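Local coordinates for chloramphenicol acetyltransferase (Bacteroides thetaiotaomicron, PDB 2I9D), which probably catalyses the transfer of an acetyl group from acetyl-coenzyme A to a hydroxyl of the antibiotic chloramphenicol, at residues Asn27-Ile32 and Gly162-Arg167; Ala59-Ala64 and Gly145-Ser150; Val81-Ile86 and Asp141-Leu146; Asn171-Asn176 and Met193-Gly198. All blocks are in the same frame, centred on the assembly; numbering follows the deposited sequence.

Contact 1 (Asn27-Ile32 and Gly162-Arg167)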
loop_
_atom_site.group_PDB
_atom_site.type_symbol
_atom_site.label_atom_id
_atom_site.label_comp_id
_atom_site.label_asym_id
_atom_site.label_seq_id
_atom_site.Cartn_x
_atom_site.Cartn_y
_atom_site.Cartn_z
ATOM N N ASN A 27 -8.947 -0.217 12.218
ATOM C CA ASN A 27 -7.741 0.332 11.653
ATOM C C ASN A 27 -7.991 1.787 11.260
ATOM O O ASN A 27 -8.613 2.042 10.237
ATOM C CB ASN A 27 -7.307 -0.528 10.448
ATOM C CG ASN A 27 -6.234 0.116 9.640
ATOM O OD1 ASN A 27 -5.543 1.016 10.116
ATOM N ND2 ASN A 27 -6.100 -0.306 8.408
ATOM N N PRO A 28 -7.543 2.745 12.099
ATOM C CA PRO A 28 -7.673 4.206 11.867
ATOM C C PRO A 28 -6.553 4.810 11.018
ATOM O O PRO A 28 -6.474 6.028 10.892
ATOM C CB PRO A 28 -7.555 4.780 13.280
ATOM C CG PRO A 28 -6.568 3.867 13.945
ATOM C CD PRO A 28 -6.889 2.469 13.400
ATOM N N GLN A 29 -5.711 3.962 10.433
ATOM C CA GLN A 29 -4.485 4.426 9.789
ATOM C C GLN A 29 -4.689 4.504 8.311
ATOM O O GLN A 29 -5.449 3.738 7.721
ATOM C CB GLN A 29 -3.333 3.453 10.040
ATOM C CG GLN A 29 -3.063 3.195 11.522
ATOM C CD GLN A 29 -1.804 2.415 11.767
ATOM O OE1 GLN A 29 -1.061 2.718 12.691
ATOM N NE2 GLN A 29 -1.549 1.398 10.939
ATOM N N LEU A 30 -3.961 5.407 7.688
ATOM C CA LEU A 30 -3.813 5.221 6.263
ATOM C C LEU A 30 -2.373 5.179 5.810
ATOM O O LEU A 30 -1.518 5.829 6.423
ATOM C CB LEU A 30 -4.758 6.146 5.454
ATOM C CG LEU A 30 -4.620 7.437 4.660
ATOM C CD1 LEU A 30 -3.433 7.454 3.697
ATOM C CD2 LEU A 30 -5.914 7.416 3.878
ATOM N N SER A 31 -2.108 4.402 4.759
ATOM C CA SER A 31 -0.782 4.432 4.113
ATOM C C SER A 31 -0.851 5.120 2.767
ATOM O O SER A 31 -1.824 4.995 2.033
ATOM C CB SER A 31 -0.193 3.024 3.918
ATOM O OG SER A 31 -0.217 2.295 5.114
ATOM N N ILE A 32 0.219 5.806 2.413
ATOM C CA ILE A 32 0.264 6.458 1.122
ATOM C C ILE A 32 1.689 6.355 0.637
ATOM O O ILE A 32 2.610 6.391 1.452
ATOM C CB ILE A 32 -0.186 7.961 1.219
ATOM C CG1 ILE A 32 -0.071 8.682 -0.141
ATOM C CG2 ILE A 32 0.589 8.709 2.355
ATOM C CD1 ILE A 32 -0.770 10.043 -0.179
ATOM N N GLY A 162 2.167 0.127 6.061
ATOM C CA GLY A 162 2.703 -0.152 7.366
ATOM C C GLY A 162 1.993 -1.284 8.088
ATOM O O GLY A 162 0.816 -1.629 7.795
ATOM N N THR A 163 2.733 -1.868 9.034
ATOM C CA THR A 163 2.173 -2.723 10.076
ATOM C C THR A 163 1.255 -1.912 11.016
ATOM O O THR A 163 1.199 -0.686 10.959
ATOM C CB THR A 163 3.311 -3.410 10.892
ATOM O OG1 THR A 163 4.283 -2.438 11.255
ATOM C CG2 THR A 163 3.989 -4.468 10.070
ATOM N N GLN A 164 0.515 -2.598 11.861
ATOM C CA GLN A 164 -0.291 -1.923 12.840
ATOM C C GLN A 164 -0.142 -2.672 14.197
ATOM O O GLN A 164 -0.547 -3.837 14.320
ATOM C CB GLN A 164 -1.754 -1.870 12.356
ATOM C CG GLN A 164 -2.672 -0.983 13.199
ATOM C CD GLN A 164 -4.163 -1.283 12.948
ATOM O OE1 GLN A 164 -4.545 -1.848 11.903
ATOM N NE2 GLN A 164 -5.004 -0.921 13.916
ATOM N N GLU A 165 0.434 -2.014 15.196
ATOM C CA GLU A 165 0.656 -2.672 16.473
ATOM C C GLU A 165 -0.626 -3.015 17.244
ATOM O O GLU A 165 -0.811 -4.144 17.727
ATOM C CB GLU A 165 1.600 -1.863 17.366
ATOM C CG GLU A 165 1.682 -2.455 18.792
ATOM C CD GLU A 165 2.742 -1.820 19.680
ATOM O OE1 GLU A 165 3.455 -0.910 19.204
ATOM O OE2 GLU A 165 2.868 -2.256 20.862
ATOM N N LYS A 166 -1.500 -2.027 17.349
ATOM C CA LYS A 166 -2.668 -2.071 18.208
ATOM C C LYS A 166 -3.843 -1.374 17.519
ATOM O O LYS A 166 -3.667 -0.745 16.492
ATOM C CB LYS A 166 -2.357 -1.419 19.582
ATOM C CG LYS A 166 -1.852 -0.010 19.512
ATOM C CD LYS A 166 -1.316 0.465 20.854
ATOM C CE LYS A 166 0.167 0.368 20.898
ATOM N NZ LYS A 166 0.765 1.101 22.057
ATOM N N ARG A 167 -5.030 -1.520 18.103
ATOM C CA ARG A 167 -6.263 -0.948 17.581
ATOM C C ARG A 167 -6.266 0.569 17.395
ATOM O O ARG A 167 -6.773 1.060 16.388
ATOM C CB ARG A 167 -7.458 -1.404 18.422
ATOM C CG ARG A 167 -8.750 -1.396 17.645
ATOM C CD ARG A 167 -9.961 -1.497 18.547
ATOM N NE ARG A 167 -11.196 -1.300 17.773
ATOM C CZ ARG A 167 -11.790 -2.234 17.022
ATOM N NH1 ARG A 167 -11.266 -3.449 16.913
ATOM N NH2 ARG A 167 -12.924 -1.952 16.375
HETATM O O HOH W 1 -1.681 -0.408 8.504
#

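Contact 2 (Ala59-Ala64 and Gly145-Ser150)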
loop_
_atom_site.group_PDB
_atom_site.type_symbol
_atom_site.label_atom_id
_atom_site.label_comp_id
_atom_site.label_asym_id
_atom_site.label_seq_id
_atom_site.Cartn_x
_atom_site.Cartn_y
_atom_site.Cartn_z
ATOM N N ALA A 59 15.152 16.210 5.258
ATOM C CA ALA A 59 13.986 16.750 4.544
ATOM C C ALA A 59 12.691 16.230 5.143
ATOM O O ALA A 59 11.756 16.999 5.387
ATOM C CB ALA A 59 14.062 16.419 3.055
ATOM N N VAL A 60 12.646 14.919 5.386
ATOM C CA VAL A 60 11.457 14.279 5.924
ATOM C C VAL A 60 11.217 14.734 7.373
ATOM O O VAL A 60 10.080 15.060 7.752
ATOM C CB VAL A 60 11.563 12.718 5.813
ATOM C CG1 VAL A 60 10.565 12.007 6.760
ATOM C CG2 VAL A 60 11.372 12.265 4.384
ATOM N N LEU A 61 12.288 14.748 8.174
ATOM C CA LEU A 61 12.184 15.091 9.607
ATOM C C LEU A 61 11.741 16.556 9.796
ATOM O O LEU A 61 10.898 16.863 10.671
ATOM C CB LEU A 61 13.501 14.821 10.349
ATOM C CG LEU A 61 13.498 14.947 11.880
ATOM C CD1 LEU A 61 12.484 14.003 12.523
ATOM C CD2 LEU A 61 14.865 14.691 12.428
ATOM N N ARG A 62 12.299 17.431 8.957
ATOM C CA ARG A 62 11.963 18.846 8.954
ATOM C C ARG A 62 10.509 19.094 8.577
ATOM O O ARG A 62 9.843 19.887 9.230
ATOM C CB ARG A 62 12.902 19.635 8.038
ATOM C CG ARG A 62 12.604 21.159 8.007
ATOM C CD ARG A 62 13.820 21.980 7.587
ATOM N NE ARG A 62 13.469 23.367 7.279
ATOM C CZ ARG A 62 14.340 24.285 6.856
ATOM N NH1 ARG A 62 15.629 23.965 6.694
ATOM N NH2 ARG A 62 13.922 25.525 6.587
ATOM N N ALA A 63 10.011 18.419 7.541
ATOM C CA ALA A 63 8.590 18.533 7.160
ATOM C C ALA A 63 7.614 18.115 8.273
ATOM O O ALA A 63 6.552 18.721 8.446
ATOM C CB ALA A 63 8.315 17.759 5.870
ATOM N N ALA A 64 7.990 17.090 9.040
ATOM C CA ALA A 64 7.146 16.559 10.122
ATOM C C ALA A 64 7.104 17.545 11.292
ATOM O O ALA A 64 6.079 17.709 11.972
ATOM C CB ALA A 64 7.670 15.207 10.582
ATOM N N GLY A 145 7.284 11.172 20.548
ATOM C CA GLY A 145 7.597 12.376 19.772
ATOM C C GLY A 145 8.687 12.085 18.772
ATOM O O GLY A 145 9.800 12.665 18.819
ATOM N N LEU A 146 8.358 11.170 17.869
ATOM C CA LEU A 146 9.302 10.606 16.904
ATOM C C LEU A 146 8.584 10.225 15.608
ATOM O O LEU A 146 7.388 10.023 15.603
ATOM C CB LEU A 146 9.927 9.319 17.472
ATOM C CG LEU A 146 10.794 9.423 18.724
ATOM C CD1 LEU A 146 10.637 8.132 19.476
ATOM C CD2 LEU A 146 12.253 9.707 18.352
ATOM N N ILE A 147 9.339 10.115 14.524
ATOM C CA ILE A 147 8.891 9.395 13.321
ATOM C C ILE A 147 9.989 8.393 13.040
ATOM O O ILE A 147 11.039 8.451 13.682
ATOM C CB ILE A 147 8.586 10.315 12.099
ATOM C CG1 ILE A 147 9.817 11.158 11.694
ATOM C CG2 ILE A 147 7.402 11.209 12.425
ATOM C CD1 ILE A 147 9.668 11.889 10.315
ATOM N N LEU A 148 9.722 7.435 12.156
ATOM C CA LEU A 148 10.704 6.379 11.859
ATOM C C LEU A 148 10.736 6.175 10.368
ATOM O O LEU A 148 9.682 6.050 9.738
ATOM C CB LEU A 148 10.384 5.050 12.577
ATOM C CG LEU A 148 11.337 3.873 12.254
ATOM C CD1 LEU A 148 11.484 2.917 13.443
ATOM C CD2 LEU A 148 10.890 3.108 10.961
ATOM N N LEU A 149 11.942 6.159 9.814
ATOM C CA LEU A 149 12.083 6.011 8.390
ATOM C C LEU A 149 13.050 4.885 8.117
ATOM O O LEU A 149 14.146 4.823 8.688
ATOM C CB LEU A 149 12.496 7.325 7.691
ATOM C CG LEU A 149 12.610 7.256 6.154
ATOM C CD1 LEU A 149 12.259 8.588 5.517
ATOM C CD2 LEU A 149 14.041 6.822 5.719
ATOM N N SER A 150 12.622 3.988 7.246
ATOM C CA SER A 150 13.428 2.850 6.842
ATOM C C SER A 150 13.829 3.006 5.355
ATOM O O SER A 150 12.963 3.182 4.513
ATOM C CB SER A 150 12.635 1.567 7.101
ATOM O OG SER A 150 13.258 0.497 6.430
#

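Contact 3 (Val81-Ile86 and Asp141-Leu146)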
loop_
_atom_site.group_PDB
_atom_site.type_symbol
_atom_site.label_atom_id
_atom_site.label_comp_id
_atom_site.label_asym_id
_atom_site.label_seq_id
_atom_site.Cartn_x
_atom_site.Cartn_y
_atom_site.Cartn_z
ATOM N N VAL A 81 -1.891 14.183 22.498
ATOM C CA VAL A 81 -0.844 15.130 22.827
ATOM C C VAL A 81 -0.205 15.709 21.568
ATOM O O VAL A 81 -0.242 15.106 20.501
ATOM C CB VAL A 81 0.259 14.475 23.700
ATOM C CG1 VAL A 81 -0.319 14.016 25.034
ATOM C CG2 VAL A 81 0.900 13.305 22.969
ATOM N N LEU A 82 0.398 16.878 21.706
ATOM C CA LEU A 82 1.128 17.498 20.622
ATOM C C LEU A 82 2.544 17.733 21.136
ATOM O O LEU A 82 2.710 18.451 22.098
ATOM C CB LEU A 82 0.436 18.816 20.200
ATOM C CG LEU A 82 1.218 19.822 19.333
ATOM C CD1 LEU A 82 1.483 19.285 17.935
ATOM C CD2 LEU A 82 0.531 21.205 19.244
ATOM N N TYR A 83 3.546 17.109 20.518
ATOM C CA TYR A 83 4.960 17.284 20.902
ATOM C C TYR A 83 5.557 18.577 20.322
ATOM O O TYR A 83 5.261 18.931 19.187
ATOM C CB TYR A 83 5.809 16.061 20.483
ATOM C CG TYR A 83 5.625 14.840 21.370
ATOM C CD1 TYR A 83 6.510 14.558 22.425
ATOM C CD2 TYR A 83 4.550 13.982 21.179
ATOM C CE1 TYR A 83 6.313 13.406 23.256
ATOM C CE2 TYR A 83 4.346 12.864 21.993
ATOM C CZ TYR A 83 5.218 12.577 23.026
ATOM O OH TYR A 83 4.967 11.460 23.814
ATOM N N ASP A 84 6.394 19.278 21.087
ATOM C CA ASP A 84 7.048 20.489 20.592
ATOM C C ASP A 84 7.908 20.102 19.408
ATOM O O ASP A 84 7.930 20.793 18.400
ATOM C CB ASP A 84 7.991 21.112 21.644
ATOM C CG ASP A 84 7.255 21.763 22.850
ATOM O OD1 ASP A 84 6.014 21.607 23.016
ATOM O OD2 ASP A 84 7.968 22.440 23.648
ATOM N N THR A 85 8.637 19.000 19.559
ATOM C CA THR A 85 9.672 18.607 18.612
ATOM C C THR A 85 9.602 17.086 18.345
ATOM O O THR A 85 9.293 16.288 19.249
ATOM C CB THR A 85 11.077 19.049 19.132
ATOM O OG1 THR A 85 11.146 20.474 19.093
ATOM C CG2 THR A 85 12.208 18.505 18.300
ATOM N N ILE A 86 9.899 16.726 17.097
ATOM C CA ILE A 86 9.878 15.355 16.613
ATOM C C ILE A 86 11.290 14.967 16.191
ATOM O O ILE A 86 11.935 15.676 15.411
ATOM C CB ILE A 86 8.877 15.210 15.418
ATOM C CG1 ILE A 86 7.461 15.599 15.852
ATOM C CG2 ILE A 86 8.903 13.788 14.813
ATOM C CD1 ILE A 86 6.922 14.851 17.083
ATOM N N ASP A 141 9.967 4.401 27.644
ATOM C CA ASP A 141 9.984 5.800 28.060
ATOM C C ASP A 141 8.673 6.565 27.901
ATOM O O ASP A 141 8.528 7.661 28.448
ATOM C CB ASP A 141 10.950 6.520 27.166
ATOM C CG ASP A 141 12.076 7.091 27.894
ATOM O OD1 ASP A 141 12.124 8.355 27.912
ATOM O OD2 ASP A 141 12.909 6.295 28.413
ATOM N N GLY A 142 7.757 6.045 27.089
ATOM C CA GLY A 142 6.565 6.802 26.705
ATOM C C GLY A 142 6.878 7.996 25.819
ATOM O O GLY A 142 6.134 8.951 25.821
ATOM N N ASP A 143 7.985 7.966 25.075
ATOM C CA ASP A 143 8.302 9.073 24.170
ATOM C C ASP A 143 7.861 8.700 22.755
ATOM O O ASP A 143 8.523 7.901 22.070
ATOM C CB ASP A 143 9.785 9.447 24.224
ATOM C CG ASP A 143 10.119 10.719 23.426
ATOM O OD1 ASP A 143 9.228 11.367 22.854
ATOM O OD2 ASP A 143 11.306 11.071 23.337
ATOM N N TYR A 144 6.720 9.263 22.331
ATOM C CA TYR A 144 6.208 9.025 20.977
ATOM C C TYR A 144 6.483 10.230 20.059
ATOM O O TYR A 144 5.986 10.293 18.933
ATOM C CB TYR A 144 4.715 8.679 20.990
ATOM C CG TYR A 144 4.337 7.435 21.760
ATOM C CD1 TYR A 144 5.300 6.501 22.153
ATOM C CD2 TYR A 144 2.997 7.164 22.050
ATOM C CE1 TYR A 144 4.952 5.351 22.851
ATOM C CE2 TYR A 144 2.641 6.012 22.752
ATOM C CZ TYR A 144 3.635 5.127 23.163
ATOM O OH TYR A 144 3.284 3.992 23.848
ATOM N N GLY A 145 7.284 11.172 20.548
ATOM C CA GLY A 145 7.597 12.376 19.772
ATOM C C GLY A 145 8.687 12.085 18.772
ATOM O O GLY A 145 9.800 12.665 18.819
ATOM N N LEU A 146 8.358 11.170 17.869
ATOM C CA LEU A 146 9.302 10.606 16.904
ATOM C C LEU A 146 8.584 10.225 15.608
ATOM O O LEU A 146 7.388 10.023 15.603
ATOM C CB LEU A 146 9.927 9.319 17.472
ATOM C CG LEU A 146 10.794 9.423 18.724
ATOM C CD1 LEU A 146 10.637 8.132 19.476
ATOM C CD2 LEU A 146 12.253 9.707 18.352
#

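Contact 4 (Asn171-Asn176 and Met193-Gly198)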
loop_
_atom_site.group_PDB
_atom_site.type_symbol
_atom_site.label_atom_id
_atom_site.label_comp_id
_atom_site.label_asym_id
_atom_site.label_seq_id
_atom_site.Cartn_x
_atom_site.Cartn_y
_atom_site.Cartn_z
ATOM N N ASN A 171 2.267 3.739 17.560
ATOM C CA ASN A 171 2.636 4.857 18.452
ATOM C C ASN A 171 3.075 6.125 17.716
ATOM O O ASN A 171 2.787 7.230 18.177
ATOM C CB ASN A 171 3.702 4.423 19.458
ATOM C CG ASN A 171 3.227 3.296 20.330
ATOM O OD1 ASN A 171 2.068 3.273 20.743
ATOM N ND2 ASN A 171 4.102 2.326 20.586
ATOM N N TYR A 172 3.750 5.963 16.576
ATOM C CA TYR A 172 4.181 7.092 15.728
ATOM C C TYR A 172 4.163 6.736 14.219
ATOM O O TYR A 172 4.040 5.575 13.854
ATOM C CB TYR A 172 5.559 7.626 16.158
ATOM C CG TYR A 172 6.494 6.537 16.604
ATOM C CD1 TYR A 172 7.235 5.786 15.668
ATOM C CD2 TYR A 172 6.616 6.219 17.955
ATOM C CE1 TYR A 172 8.082 4.768 16.077
ATOM C CE2 TYR A 172 7.455 5.194 18.376
ATOM C CZ TYR A 172 8.192 4.475 17.442
ATOM O OH TYR A 172 9.016 3.450 17.879
ATOM N N PRO A 173 4.209 7.753 13.344
ATOM C CA PRO A 173 4.347 7.563 11.877
ATOM C C PRO A 173 5.552 6.724 11.474
ATOM O O PRO A 173 6.639 6.891 12.005
ATOM C CB PRO A 173 4.467 8.995 11.340
ATOM C CG PRO A 173 3.720 9.817 12.348
ATOM C CD PRO A 173 4.035 9.173 13.692
ATOM N N LEU A 174 5.306 5.819 10.531
ATOM C CA LEU A 174 6.280 4.913 9.969
ATOM C C LEU A 174 6.437 5.264 8.475
ATOM O O LEU A 174 5.454 5.424 7.766
ATOM C CB LEU A 174 5.781 3.458 10.135
ATOM C CG LEU A 174 5.719 2.834 11.547
ATOM C CD1 LEU A 174 5.385 1.332 11.520
ATOM C CD2 LEU A 174 7.061 3.089 12.302
ATOM N N LEU A 175 7.679 5.404 8.022
ATOM C CA LEU A 175 7.970 5.825 6.649
ATOM C C LEU A 175 8.986 4.883 6.027
ATOM O O LEU A 175 9.728 4.185 6.739
ATOM C CB LEU A 175 8.515 7.267 6.568
ATOM C CG LEU A 175 7.577 8.425 6.931
ATOM C CD1 LEU A 175 7.687 8.814 8.426
ATOM C CD2 LEU A 175 7.858 9.614 6.047
ATOM N N ASN A 176 8.987 4.873 4.700
ATOM C CA ASN A 176 9.899 4.116 3.885
ATOM C C ASN A 176 10.365 4.980 2.747
ATOM O O ASN A 176 9.535 5.650 2.098
ATOM C CB ASN A 176 9.177 2.933 3.276
ATOM C CG ASN A 176 8.719 1.942 4.316
ATOM O OD1 ASN A 176 9.484 1.068 4.728
ATOM N ND2 ASN A 176 7.460 2.049 4.724
HETATM N N MSE A 193 4.313 6.260 3.661
HETATM C CA MSE A 193 4.090 6.542 5.059
HETATM C C MSE A 193 2.743 6.042 5.566
HETATM O O MSE A 193 1.789 5.923 4.814
HETATM C CB MSE A 193 4.285 8.036 5.361
HETATM C CG MSE A 193 3.269 8.956 4.715
HETATM SE SE MSE A 193 3.672 10.899 4.952
HETATM C CE MSE A 193 4.291 10.889 6.850
ATOM N N THR A 194 2.704 5.752 6.865
ATOM C CA THR A 194 1.514 5.301 7.557
ATOM C C THR A 194 1.208 6.252 8.717
ATOM O O THR A 194 2.029 6.463 9.599
ATOM C CB THR A 194 1.684 3.845 8.007
ATOM O OG1 THR A 194 1.801 3.054 6.839
ATOM C CG2 THR A 194 0.485 3.324 8.831
ATOM N N ILE A 195 0.039 6.873 8.671
ATOM C CA ILE A 195 -0.313 7.878 9.660
ATOM C C ILE A 195 -1.668 7.529 10.278
ATOM O O ILE A 195 -2.340 6.622 9.799
ATOM C CB ILE A 195 -0.219 9.379 9.091
ATOM C CG1 ILE A 195 -0.965 9.568 7.747
ATOM C CG2 ILE A 195 1.272 9.804 8.936
ATOM C CD1 ILE A 195 -2.479 9.328 7.781
ATOM N N HIS A 196 -2.037 8.210 11.364
ATOM C CA HIS A 196 -3.356 8.017 11.966
ATOM C C HIS A 196 -4.295 9.027 11.306
ATOM O O HIS A 196 -4.026 10.214 11.349
ATOM C CB HIS A 196 -3.277 8.277 13.477
ATOM C CG HIS A 196 -4.477 7.820 14.234
ATOM N ND1 HIS A 196 -5.713 8.408 14.094
ATOM C CD2 HIS A 196 -4.621 6.855 15.174
ATOM C CE1 HIS A 196 -6.580 7.801 14.881
ATOM N NE2 HIS A 196 -5.936 6.873 15.567
ATOM N N HIS A 197 -5.379 8.564 10.696
ATOM C CA HIS A 197 -6.290 9.461 9.982
ATOM C C HIS A 197 -7.000 10.483 10.914
ATOM O O HIS A 197 -7.510 11.519 10.439
ATOM C CB HIS A 197 -7.337 8.647 9.205
ATOM C CG HIS A 197 -7.905 9.353 8.009
ATOM N ND1 HIS A 197 -8.003 10.729 7.924
ATOM C CD2 HIS A 197 -8.438 8.867 6.860
ATOM C CE1 HIS A 197 -8.550 11.054 6.766
ATOM N NE2 HIS A 197 -8.816 9.945 6.100
ATOM N N GLY A 198 -7.066 10.179 12.217
ATOM C CA GLY A 198 -7.597 11.113 13.215
ATOM C C GLY A 198 -6.836 12.429 13.264
ATOM O O GLY A 198 -7.410 13.468 13.593
HETATM O O HOH W 2 2.307 4.577 11.873
#

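Contact 1 (Asn27-Ile32 and Gly162-Arg167)
The start of strand 29-37, at the margin of the mixed sheet of this chain, meets the loop 162-167 through Gln-29 and Gln-164, whose side chains cross with their amide planes 40° apart. Gln-29 NE2 lies 3.5 Å from CG of Gln-164, an amide end resting on an aliphatic stem. The same NE2 sends an N-H almost straight (169°) to Thr-163 O, a weak bond of 3.4 Å, and makes another weak bond to a water that donates to Gly-162 O; Gln-29 OE1 accepts from Asn-170 N. Glutamine suits the place because one flat head supplies both donor and acceptor. Just ahead of the strand, Asn-27 forms an Asx turn, its OD1 taking Gln-29 N at 3.0 Å from above the carbonyl plane. Extended from CB outward, Gln-164 brings OE1 to 3.4 Å from CB of Asn-27, while its NE2 gives to Lys-166 O at 2.9 Å and also to Gln-26 O. With an alanine here, those two carbonyls would probably lose a shared donor and the head of Gln-29 the aliphatic stem it rests on. Pro-28 CD abuts Arg-167 O at 3.3 Å, and its ring lies about 6 Å from the side chain of His-197, the predicted proton acceptor. Ser-31 and Ile-32 pair with a strand of the second subunit, whereas Gln-164 and Glu-165 form backbone bonds with the third.

Contact 2 (Ala59-Ala64 and Gly145-Ser150)
Ile-147 drives its CD1 methyl between Val-60 and Ala-64, residues one turn apart on helix 52-66, where the helix lies on the mixed sheet. CD1 stands 3.7 Å from CG1 of Val-60 and 3.9 Å from CB of Ala-64. Its reach depends on the first torsion: CG1 of Ile-147 sits between the backbone N and the carbonyl carbon (chi1 58°), and the extended second torsion carries the terminal methyl outward to the helix. Leu-61 comes to the same side chain further back along its stem, with CD1 4.0 Å from CG1 of Ile-147. Two residues along the strand, and therefore on the same face of the sheet, Leu-149 offers CD1 to both methyls of Val-60, the nearer being CG2 at 3.9 Å. The helix and strand segments run nearly antiparallel, at 153°, with their axes 9.8 Å apart at closest approach. Small Ala-64 lets the helix come close to the isoleucine, while branched Val-60 spans both strand residues. Met-88 of the neighbouring strand 87-93 touches Leu-61, Ile-147 and Leu-149 and extends the apolar layer. Looser packing is found at Arg-62, whose CB points away from the strand and which is partly exposed; its NE forms a salt bridge with Glu-66 and its NH1 bonds Tyr-58 OH. Since the groups that meet are all methyl-bearing and buried, the two segments are held together by shape and burial of apolar groups, and no polar pair between them fixes the register.

Contact 3 (Val81-Ile86 and Asp141-Leu146)
Tyr-83 OH is held from two quarters: Tyr-144 N donates to it at 3.2 Å along a fairly straight line (165°), and it is also hydrogen-bonded to Asp-75 OD1. The backbone donor belongs to the turn that leaves helix 133-141, which ends in a Schellman motif at Gly-142 and then enters an Asx turn, Asp-143 OD1 accepting Gly-145 N at 3.0 Å. Tyr-83 ends strand 80-83, and with CG set beside its own backbone N (chi1 -76°) its ring lies flat beneath this turn. Gly-145 CA stands over the ring centre, 3.5 Å from the centroid, in a CH-pi contact only 11° off the normal. Glycine is the residue that fits, because a CB would run into Tyr-83 CD1; Gly-145 is also the centre of an inverse gamma turn. Asp-143 OD1 approaches the ring obliquely, 3.6 Å from CE1 of Tyr-83. The other oxygen, OD2, makes a salt bridge with Arg-104, so the aspartate ties the turn to strand 100-105. On another flank of Gly-145, Ile-86 packs with both branches: CD1 meets Gly-145 CA at 3.7 Å and CG2 meets the backbone of Leu-146. Here the backbones are nearest, and Ile-86 CA directs its hydrogen at Gly-145 O, 3.5 Å from the carbon.

Contact 4 (Asn171-Asn176 and Met193-Gly198)
Leu-175 and Met-193 (present as selenomethionine) come together because the first carries CG beside its backbone N (chi1 -67°), while the second sets CG between N and the carbonyl carbon (chi1 66°) and bends at chi3 to bring CE back toward the leucine. They are a non-hydrogen-bonded pair of the antiparallel hairpin formed by strands 174-183 and 186-196, and lie side by side, with CG of Leu-175 3.7 Å from CB of Met-193 and CD2 3.9 Å from CE. An alanine in place of Leu-175 would probably open a gap beside Met-193 CB and CE, leaving the bent selenomethionine chain freer to turn. In the adjoining hydrogen-bonded pair, Thr-194 N gives to Leu-174 O at 2.9 Å, nearly in line with the carbonyl, whereas the return bond from Leu-174 N is weak. A water donating to both Tyr-172 O and Thr-194 O links the loop before strand 174-183 to strand 186-196. Pro-173 lays its ring crosswise on CG2 of Ile-195, with CB 4.1 Å from that methyl. The second strand ends beside His-197, the predicted proton acceptor; there His-196 ND1 accepts Gly-198 N in its ring plane at 2.9 Å.

Contact 2 is the most central, its centre about 3 Å from the chain's centre, and wholly apolar; contact 4, centred about 8 Å from that point, adds strand pairing. Contacts 1 and 3, mostly buried but farther out, join loops to strand ends through amides, a phenol and backbone groups. Strands 29-37, 186-196, 174-183 and 146-151 are successive sheet neighbours, tying contacts 1, 4 and 2: Leu-148 O bonds Leu-175 N, Ser-31 and Thr-194 join by hydroxyls, and Pro-28 O bonds His-197 N at the strand ends. Contact 3 shares Gly-145 and Leu-146 with contact 2, setting strand 80-83 of the smaller sheet against the loop into strand 146-151. Contact 1 stands apart in touching both other subunits.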